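Local coordinates for 3-hexulose-6-phosphate isomerase (Methanocaldococcus jannaschii, PDB 1JEO), which catalyses the isomerization between 3-hexulose 6-phosphate and fructose 6-phosphate, a step on the way to ribose 5-phosphate, at residues A[12-17]-A[147-152]; A[24-29]-A[129-134]; A[32-37]-A[155-160]. All coordinates share one frame; numbering follows the deposited sequence.

Contact 1: residues A[12-17]-A[147-152]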
loop_
_atom_site.group_PDB
_atom_site.type_symbol
_atom_site.label_atom_id
_atom_site.label_comp_id
_atom_site.label_asym_id
_atom_site.label_seq_id
_atom_site.Cartn_x
_atom_site.Cartn_y
_atom_site.Cartn_z
ATOM N N ASN A 12 -19.500 -2.480 -5.980
ATOM C CA ASN A 12 -19.623 -3.350 -4.810
ATOM C C ASN A 12 -18.270 -3.665 -4.170
ATOM O O ASN A 12 -18.201 -3.931 -2.967
ATOM C CB ASN A 12 -20.386 -4.634 -5.152
ATOM C CG ASN A 12 -21.874 -4.392 -5.358
ATOM O OD1 ASN A 12 -22.530 -3.729 -4.552
ATOM N ND2 ASN A 12 -22.414 -4.930 -6.443
ATOM N N ASN A 13 -17.203 -3.595 -4.973
ATOM C CA ASN A 13 -15.830 -3.828 -4.495
ATOM C C ASN A 13 -15.357 -2.674 -3.612
ATOM O O ASN A 13 -14.632 -2.891 -2.641
ATOM C CB ASN A 13 -14.849 -3.994 -5.661
ATOM C CG ASN A 13 -14.875 -5.385 -6.270
ATOM O OD1 ASN A 13 -14.474 -5.568 -7.418
ATOM N ND2 ASN A 13 -15.300 -6.377 -5.494
ATOM N N ILE A 14 -15.795 -1.455 -3.945
ATOM C CA ILE A 14 -15.434 -0.248 -3.190
ATOM C C ILE A 14 -16.139 -0.258 -1.832
ATOM O O ILE A 14 -15.578 0.215 -0.842
ATOM C CB ILE A 14 -15.778 1.080 -3.974
ATOM C CG1 ILE A 14 -15.258 1.040 -5.424
ATOM C CG2 ILE A 14 -15.183 2.305 -3.278
ATOM C CD1 ILE A 14 -13.858 0.450 -5.639
ATOM N N LEU A 15 -17.324 -0.872 -1.782
ATOM C CA LEU A 15 -18.112 -0.970 -0.550
ATOM C C LEU A 15 -17.490 -1.895 0.505
ATOM O O LEU A 15 -17.770 -1.757 1.693
ATOM C CB LEU A 15 -19.558 -1.387 -0.852
ATOM C CG LEU A 15 -20.445 -0.412 -1.642
ATOM C CD1 LEU A 15 -21.811 -1.040 -1.854
ATOM C CD2 LEU A 15 -20.583 0.938 -0.938
ATOM N N ILE A 16 -16.604 -2.788 0.059
ATOM C CA ILE A 16 -15.878 -3.735 0.916
ATOM C C ILE A 16 -14.914 -2.960 1.844
ATOM O O ILE A 16 -14.608 -3.411 2.953
ATOM C CB ILE A 16 -15.132 -4.807 0.027
ATOM C CG1 ILE A 16 -16.163 -5.768 -0.582
ATOM C CG2 ILE A 16 -14.040 -5.571 0.796
ATOM C CD1 ILE A 16 -15.605 -6.757 -1.604
ATOM N N LEU A 17 -14.525 -1.756 1.419
ATOM C CA LEU A 17 -13.621 -0.898 2.194
ATOM C C LEU A 17 -14.265 -0.269 3.440
ATOM O O LEU A 17 -13.562 0.289 4.293
ATOM C CB LEU A 17 -13.005 0.184 1.297
ATOM C CG LEU A 17 -12.134 -0.316 0.137
ATOM C CD1 LEU A 17 -11.721 0.840 -0.746
ATOM C CD2 LEU A 17 -10.907 -1.047 0.660
ATOM N N GLU A 147 -6.190 -4.028 -8.044
ATOM C CA GLU A 147 -5.411 -2.810 -8.301
ATOM C C GLU A 147 -6.259 -1.540 -8.156
ATOM O O GLU A 147 -5.800 -0.557 -7.574
ATOM C CB GLU A 147 -4.759 -2.871 -9.683
ATOM C CG GLU A 147 -3.649 -3.921 -9.797
ATOM C CD GLU A 147 -3.743 -4.768 -11.055
ATOM O OE1 GLU A 147 -4.514 -4.417 -11.973
ATOM O OE2 GLU A 147 -3.048 -5.801 -11.130
ATOM N N GLU A 148 -7.519 -1.610 -8.598
ATOM C CA GLU A 148 -8.468 -0.491 -8.505
ATOM C C GLU A 148 -8.830 -0.203 -7.046
ATOM O O GLU A 148 -8.775 0.947 -6.597
ATOM C CB GLU A 148 -9.761 -0.809 -9.255
ATOM C CG GLU A 148 -9.638 -0.939 -10.763
ATOM C CD GLU A 148 -10.897 -1.510 -11.412
ATOM O OE1 GLU A 148 -11.817 -1.955 -10.686
ATOM O OE2 GLU A 148 -10.964 -1.525 -12.659
ATOM N N THR A 149 -9.155 -1.270 -6.313
ATOM C CA THR A 149 -9.543 -1.197 -4.903
ATOM C C THR A 149 -8.364 -0.809 -4.013
ATOM O O THR A 149 -8.543 -0.052 -3.060
ATOM C CB THR A 149 -10.163 -2.534 -4.437
ATOM O OG1 THR A 149 -11.200 -2.910 -5.355
ATOM C CG2 THR A 149 -10.774 -2.416 -3.044
ATOM N N ALA A 150 -7.168 -1.299 -4.359
ATOM C CA ALA A 150 -5.940 -0.999 -3.618
ATOM C C ALA A 150 -5.573 0.472 -3.740
ATOM O O ALA A 150 -5.182 1.074 -2.752
ATOM C CB ALA A 150 -4.776 -1.887 -4.082
ATOM N N LEU A 151 -5.764 1.056 -4.928
ATOM C CA LEU A 151 -5.480 2.484 -5.152
ATOM C C LEU A 151 -6.410 3.323 -4.281
ATOM O O LEU A 151 -5.952 4.232 -3.583
ATOM C CB LEU A 151 -5.664 2.887 -6.626
ATOM C CG LEU A 151 -5.453 4.370 -7.004
ATOM C CD1 LEU A 151 -4.015 4.806 -6.733
ATOM C CD2 LEU A 151 -5.812 4.609 -8.466
ATOM N N ILE A 152 -7.694 2.962 -4.286
ATOM C CA ILE A 152 -8.705 3.664 -3.494
ATOM C C ILE A 152 -8.424 3.518 -1.992
ATOM O O ILE A 152 -8.438 4.517 -1.279
ATOM C CB ILE A 152 -10.145 3.241 -3.916
ATOM C CG1 ILE A 152 -10.394 3.752 -5.341
ATOM C CG2 ILE A 152 -11.205 3.829 -2.963
ATOM C CD1 ILE A 152 -11.609 3.197 -6.047
#
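N13, I14 and L17, from the N-terminal helical region, pack against T149 and I152 on helix 144-164 of the SIS domain, the helix that also carries E147, the inferred proton acceptor. T149 lies in the middle of the contact, and its CA comes within 6.2 Å of the CA of I14. With OG1 beside its own backbone N (chi1 -51°), T149 sends its methyl and its hydroxyl to different neighbours. CG2 sits 4.0 Å from CD2 of L17 as the two side chains run past each other in opposite directions, and it also nears the backbone O of N13. The hydroxyl is spent inside its own helix, on the carbonyl O of T145 one turn back, and what it meets across the contact is the CB of N13, 3.8 Å from OG1. One turn further along the helix, I152 takes two apolar partners with its two branches. Its CD1 touches CD1 of I14 at 3.6 Å, methyl to methyl, while its CG2 lies 3.8 Å from CD1 of L17; in both pairs the side chains cross at about a right angle. The polar business of E147 is on another side of the helix, where its OE1 makes a salt bridge to NE of R50 and its side chain touches S51, an inferred substrate-binding residue of helix 49-64. L17 continues the apolar layer along helix 144-164 to F153 and L156, and V134, in the loop after strand 128-130, borders the contact against both N13 and T149.

Contact 2: residues A[24-29]-A[129-134]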
loop_
_atom_site.group_PDB
_atom_site.type_symbol
_atom_site.label_atom_id
_atom_site.label_comp_id
_atom_site.label_asym_id
_atom_site.label_seq_id
_atom_site.Cartn_x
_atom_site.Cartn_y
_atom_site.Cartn_z
ATOM N N ASP A 24 -14.101 -3.747 14.011
ATOM C CA ASP A 24 -12.904 -3.638 14.876
ATOM C C ASP A 24 -11.611 -4.341 14.440
ATOM O O ASP A 24 -10.523 -3.785 14.599
ATOM C CB ASP A 24 -13.246 -4.070 16.311
ATOM C CG ASP A 24 -13.995 -2.996 17.102
ATOM O OD1 ASP A 24 -14.175 -1.859 16.606
ATOM O OD2 ASP A 24 -14.396 -3.297 18.245
ATOM N N GLU A 25 -11.743 -5.542 13.877
ATOM C CA GLU A 25 -10.596 -6.327 13.403
ATOM C C GLU A 25 -9.919 -5.717 12.175
ATOM O O GLU A 25 -8.702 -5.823 12.009
ATOM C CB GLU A 25 -10.998 -7.786 13.133
ATOM C CG GLU A 25 -12.355 -7.963 12.451
ATOM C CD GLU A 25 -12.600 -9.360 11.893
ATOM O OE1 GLU A 25 -11.751 -10.261 12.072
ATOM O OE2 GLU A 25 -13.666 -9.555 11.271
ATOM N N TRP A 26 -10.713 -5.031 11.355
ATOM C CA TRP A 26 -10.211 -4.385 10.148
ATOM C C TRP A 26 -9.717 -2.973 10.426
ATOM O O TRP A 26 -8.755 -2.526 9.809
ATOM C CB TRP A 26 -11.267 -4.400 9.044
ATOM C CG TRP A 26 -11.579 -5.778 8.554
ATOM C CD1 TRP A 26 -12.575 -6.598 9.001
ATOM C CD2 TRP A 26 -10.868 -6.518 7.554
ATOM N NE1 TRP A 26 -12.528 -7.808 8.352
ATOM C CE2 TRP A 26 -11.492 -7.792 7.457
ATOM C CE3 TRP A 26 -9.758 -6.233 6.728
ATOM C CZ2 TRP A 26 -11.041 -8.793 6.560
ATOM C CZ3 TRP A 26 -9.304 -7.230 5.829
ATOM C CH2 TRP A 26 -9.953 -8.498 5.759
ATOM N N LYS A 27 -10.337 -2.312 11.409
ATOM C CA LYS A 27 -9.972 -0.956 11.840
ATOM C C LYS A 27 -8.573 -1.016 12.461
ATOM O O LYS A 27 -7.776 -0.087 12.305
ATOM C CB LYS A 27 -10.967 -0.445 12.888
ATOM C CG LYS A 27 -10.958 1.072 13.116
ATOM C CD LYS A 27 -11.462 1.464 14.517
ATOM C CE LYS A 27 -12.910 1.043 14.795
ATOM N NZ LYS A 27 -13.882 1.694 13.879
ATOM N N ASN A 28 -8.284 -2.142 13.120
ATOM C CA ASN A 28 -6.999 -2.397 13.767
ATOM C C ASN A 28 -5.882 -2.498 12.725
ATOM O O ASN A 28 -4.780 -2.018 12.966
ATOM C CB ASN A 28 -7.064 -3.676 14.615
ATOM C CG ASN A 28 -5.735 -4.010 15.282
ATOM O OD1 ASN A 28 -5.073 -4.981 14.911
ATOM N ND2 ASN A 28 -5.316 -3.175 16.226
ATOM N N LYS A 29 -6.185 -3.111 11.578
ATOM C CA LYS A 29 -5.219 -3.259 10.482
ATOM C C LYS A 29 -4.857 -1.892 9.890
ATOM O O LYS A 29 -3.679 -1.612 9.641
ATOM C CB LYS A 29 -5.763 -4.192 9.392
ATOM C CG LYS A 29 -5.855 -5.656 9.811
ATOM C CD LYS A 29 -6.304 -6.538 8.657
ATOM C CE LYS A 29 -6.388 -8.006 9.055
ATOM N NZ LYS A 29 -5.056 -8.614 9.348
ATOM N N THR A 129 -0.693 -8.421 7.479
ATOM C CA THR A 129 -1.260 -8.734 6.175
ATOM C C THR A 129 -2.624 -8.062 6.077
ATOM O O THR A 129 -3.446 -8.167 6.994
ATOM C CB THR A 129 -1.378 -10.266 5.944
ATOM O OG1 THR A 129 -0.074 -10.852 5.991
ATOM C CG2 THR A 129 -1.997 -10.575 4.575
ATOM N N ILE A 130 -2.827 -7.313 4.993
ATOM C CA ILE A 130 -4.091 -6.621 4.740
ATOM C C ILE A 130 -4.719 -7.194 3.452
ATOM O O ILE A 130 -4.378 -6.762 2.347
ATOM C CB ILE A 130 -3.910 -5.061 4.637
ATOM C CG1 ILE A 130 -3.250 -4.508 5.912
ATOM C CG2 ILE A 130 -5.278 -4.378 4.417
ATOM C CD1 ILE A 130 -2.971 -3.003 5.906
ATOM N N PRO A 131 -5.613 -8.206 3.578
ATOM C CA PRO A 131 -6.257 -8.803 2.400
ATOM C C PRO A 131 -7.405 -7.939 1.870
ATOM O O PRO A 131 -8.190 -7.396 2.647
ATOM C CB PRO A 131 -6.807 -10.135 2.937
ATOM C CG PRO A 131 -6.080 -10.356 4.239
ATOM C CD PRO A 131 -5.979 -8.972 4.785
ATOM N N LEU A 132 -7.440 -7.746 0.552
ATOM C CA LEU A 132 -8.504 -6.988 -0.101
ATOM C C LEU A 132 -9.154 -7.991 -1.049
ATOM O O LEU A 132 -8.815 -8.077 -2.237
ATOM C CB LEU A 132 -7.957 -5.753 -0.846
ATOM C CG LEU A 132 -7.297 -4.627 -0.033
ATOM C CD1 LEU A 132 -6.727 -3.598 -0.966
ATOM C CD2 LEU A 132 -8.275 -3.975 0.930
ATOM N N GLU A 133 -10.031 -8.808 -0.464
ATOM C CA GLU A 133 -10.756 -9.868 -1.168
ATOM C C GLU A 133 -11.905 -9.312 -1.999
ATOM O O GLU A 133 -13.031 -9.133 -1.521
ATOM C CB GLU A 133 -11.237 -10.921 -0.165
ATOM C CG GLU A 133 -10.091 -11.595 0.584
ATOM C CD GLU A 133 -10.541 -12.294 1.852
ATOM O OE1 GLU A 133 -10.852 -11.593 2.841
ATOM O OE2 GLU A 133 -10.572 -13.543 1.859
ATOM N N VAL A 134 -11.572 -9.008 -3.250
ATOM C CA VAL A 134 -12.501 -8.442 -4.220
ATOM C C VAL A 134 -13.062 -9.456 -5.207
ATOM O O VAL A 134 -12.492 -10.532 -5.400
ATOM C CB VAL A 134 -11.834 -7.291 -5.001
ATOM C CG1 VAL A 134 -11.611 -6.113 -4.077
ATOM C CG2 VAL A 134 -10.520 -7.747 -5.617
#
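W26 and K29, in the first turns of helix 24-39, reach over to strand 128-130 and the loop behind it, at one border of the parallel sheet of the SIS fold. K29 points its CB at the strand. Its chain then stays extended until a single bend at chi4 (-68°) turns NZ onto the backbone O of T129, 2.9 Å away. The ammonium meets that oxygen almost head-on, the C=O...N angle being 172°, and CE follows NZ to within 3.6 Å of the same oxygen. With an alanine here, the T129 carbonyl would probably be left without its charged partner. Lower on the lysine, CB of K29 nears CG1 of I130, whose CD1 lies 4.0 Å from the backbone O of K29. That isoleucine is held in the sheet by backbone bonds to A114 and V116. W26 starts out pointing past the strand, and only the far end of its six-membered ring arrives there. With chi2 at 93° the indole plane stands upright to the CA-CB-CG plane and presents CZ3 and CH2 to P131. K19 makes a cation-pi contact with the same indole, and OE1 of E133 lies more loosely by the CH2 corner, at 4.3 Å. The side chains of W26 and P131 meet at a slant, and CZ3 of W26 lies 3.9 Å from CD of P131 but only 3.4 Å from the backbone O of P131.

Contact 3: residues A[32-37]-A[155-160]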
loop_
_atom_site.group_PDB
_atom_site.type_symbol
_atom_site.label_atom_id
_atom_site.label_comp_id
_atom_site.label_asym_id
_atom_site.label_seq_id
_atom_site.Cartn_x
_atom_site.Cartn_y
_atom_site.Cartn_z
ATOM N N SER A 32 -2.872 0.103 12.563
ATOM C CA SER A 32 -1.518 -0.445 12.638
ATOM C C SER A 32 -0.667 0.042 11.463
ATOM O O SER A 32 0.485 0.415 11.659
ATOM C CB SER A 32 -1.552 -1.975 12.682
ATOM O OG SER A 32 -0.264 -2.513 12.919
ATOM N N LEU A 33 -1.268 0.108 10.268
ATOM C CA LEU A 33 -0.581 0.580 9.055
ATOM C C LEU A 33 -0.139 2.038 9.226
ATOM O O LEU A 33 1.020 2.363 8.976
ATOM C CB LEU A 33 -1.490 0.432 7.812
ATOM C CG LEU A 33 -1.134 1.063 6.443
ATOM C CD1 LEU A 33 0.170 0.532 5.881
ATOM C CD2 LEU A 33 -2.254 0.806 5.454
ATOM N N ILE A 34 -1.052 2.870 9.733
ATOM C CA ILE A 34 -0.817 4.296 9.974
ATOM C C ILE A 34 0.222 4.529 11.083
ATOM O O ILE A 34 1.096 5.385 10.937
ATOM C CB ILE A 34 -2.167 5.026 10.284
ATOM C CG1 ILE A 34 -3.055 4.996 9.034
ATOM C CG2 ILE A 34 -1.942 6.476 10.738
ATOM C CD1 ILE A 34 -4.482 5.387 9.281
ATOM N N ASP A 35 0.152 3.726 12.146
ATOM C CA ASP A 35 1.075 3.819 13.282
ATOM C C ASP A 35 2.516 3.506 12.853
ATOM O O ASP A 35 3.446 4.232 13.215
ATOM C CB ASP A 35 0.627 2.874 14.408
ATOM C CG ASP A 35 1.291 3.182 15.741
ATOM O OD1 ASP A 35 1.340 4.368 16.135
ATOM O OD2 ASP A 35 1.761 2.231 16.400
ATOM N N ARG A 36 2.665 2.474 12.016
ATOM C CA ARG A 36 3.965 2.045 11.486
ATOM C C ARG A 36 4.563 3.065 10.516
ATOM O O ARG A 36 5.780 3.233 10.480
ATOM C CB ARG A 36 3.844 0.685 10.797
ATOM C CG ARG A 36 3.606 -0.460 11.752
ATOM C CD ARG A 36 3.272 -1.723 10.990
ATOM N NE ARG A 36 2.735 -2.767 11.858
ATOM C CZ ARG A 36 3.414 -3.834 12.272
ATOM N NH1 ARG A 36 4.675 -4.022 11.906
ATOM N NH2 ARG A 36 2.824 -4.718 13.060
ATOM N N ILE A 37 3.697 3.762 9.770
ATOM C CA ILE A 37 4.102 4.803 8.810
ATOM C C ILE A 37 4.653 6.039 9.548
ATOM O O ILE A 37 5.686 6.592 9.152
ATOM C CB ILE A 37 2.913 5.177 7.836
ATOM C CG1 ILE A 37 2.751 4.086 6.765
ATOM C CG2 ILE A 37 3.118 6.551 7.163
ATOM C CD1 ILE A 37 1.515 4.241 5.873
ATOM N N ASP A 155 -5.444 5.666 -0.988
ATOM C CA ASP A 155 -5.787 7.090 -0.985
ATOM C C ASP A 155 -6.605 7.403 0.271
ATOM O O ASP A 155 -6.531 8.514 0.794
ATOM C CB ASP A 155 -6.554 7.490 -2.247
ATOM C CG ASP A 155 -5.662 7.571 -3.488
ATOM O OD1 ASP A 155 -4.450 7.851 -3.367
ATOM O OD2 ASP A 155 -6.189 7.380 -4.600
ATOM N N LEU A 156 -7.335 6.400 0.777
ATOM C CA LEU A 156 -8.127 6.545 2.007
ATOM C C LEU A 156 -7.197 6.539 3.227
ATOM O O LEU A 156 -7.502 7.172 4.237
ATOM C CB LEU A 156 -9.193 5.445 2.144
ATOM C CG LEU A 156 -10.373 5.384 1.163
ATOM C CD1 LEU A 156 -11.252 4.197 1.503
ATOM C CD2 LEU A 156 -11.180 6.660 1.186
ATOM N N VAL A 157 -6.046 5.866 3.103
ATOM C CA VAL A 157 -5.027 5.814 4.165
ATOM C C VAL A 157 -4.397 7.211 4.251
ATOM O O VAL A 157 -4.224 7.750 5.347
ATOM C CB VAL A 157 -3.941 4.724 3.872
ATOM C CG1 VAL A 157 -2.773 4.804 4.858
ATOM C CG2 VAL A 157 -4.574 3.343 3.949
ATOM N N ILE A 158 -4.135 7.810 3.085
ATOM C CA ILE A 158 -3.575 9.161 2.995
ATOM C C ILE A 158 -4.571 10.151 3.615
ATOM O O ILE A 158 -4.173 11.014 4.397
ATOM C CB ILE A 158 -3.262 9.549 1.515
ATOM C CG1 ILE A 158 -2.122 8.675 0.966
ATOM C CG2 ILE A 158 -2.917 11.037 1.389
ATOM C CD1 ILE A 158 -0.770 8.839 1.688
ATOM N N ALA A 159 -5.861 9.954 3.324
ATOM C CA ALA A 159 -6.943 10.796 3.854
ATOM C C ALA A 159 -6.961 10.746 5.378
ATOM O O ALA A 159 -7.055 11.786 6.033
ATOM C CB ALA A 159 -8.293 10.350 3.299
ATOM N N GLU A 160 -6.785 9.541 5.925
ATOM C CA GLU A 160 -6.759 9.340 7.367
ATOM C C GLU A 160 -5.489 9.875 8.032
ATOM O O GLU A 160 -5.545 10.313 9.182
ATOM C CB GLU A 160 -6.975 7.867 7.728
ATOM C CG GLU A 160 -8.369 7.324 7.414
ATOM C CD GLU A 160 -9.486 8.060 8.140
ATOM O OE1 GLU A 160 -9.437 8.149 9.383
ATOM O OE2 GLU A 160 -10.413 8.552 7.459
#
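On the side of helix 32-37 turned from the apolar seam of L33, I34 and V157, the flat guanidinium of R36 has OG of S32 at its edge. It uses NE there, which gives its hydrogen to that oxygen one turn back, NE to OG 3.2 Å, nearly straight (177°) and with the oxygen in the guanidinium plane. A salt bridge from NH1 of R36 to D127 fixes a second corner of the group. In the seam itself V157 faces all three partners, L33, I34 and I37. CG1 stands anti to its backbone N (chi1 172°), and the fork points both methyls at helix 32-37. CG2 of V157 meets CD2 of L33 at 3.8 Å, the two side chains crossing at about a right angle. CG1 of V157 is 4.2 Å from CG1 of I34 and has the end of I37 as a looser neighbour. I34 stretches on past the valine until its CD1 reaches CB of E160 at 3.8 Å; from there the glutamate bends at chi2, and its OE2 forms a salt bridge with NZ of K163. The short helix segments cross at -65° with axes 10.7 Å apart. L33 also touches I87 and I37 touches L85, both in strand 85-89, a layering of helices on a parallel sheet that is typical of the Rossmann-like SIS fold.

Overall arrangement
The segments come along the chain in two runs: 12-17, 24-29 and 32-37 first, then 129-134, 147-152 and 155-160, with most of the SIS domain between. Contact 2 is nested within the loop closed by contact 1, and contact 3 crosses both. Contacts 1 and 3 share helix 144-164 and have centres about 16 Å apart; contacts 2 and 3 share helix 24-39, about 13 Å apart, and I130 touches L33 between them. Contacts 1 and 2, about 12 Å apart, meet where A150 packs on L132. Together they pack the N-terminal helices onto strand 128-130 and the helix that carries E147.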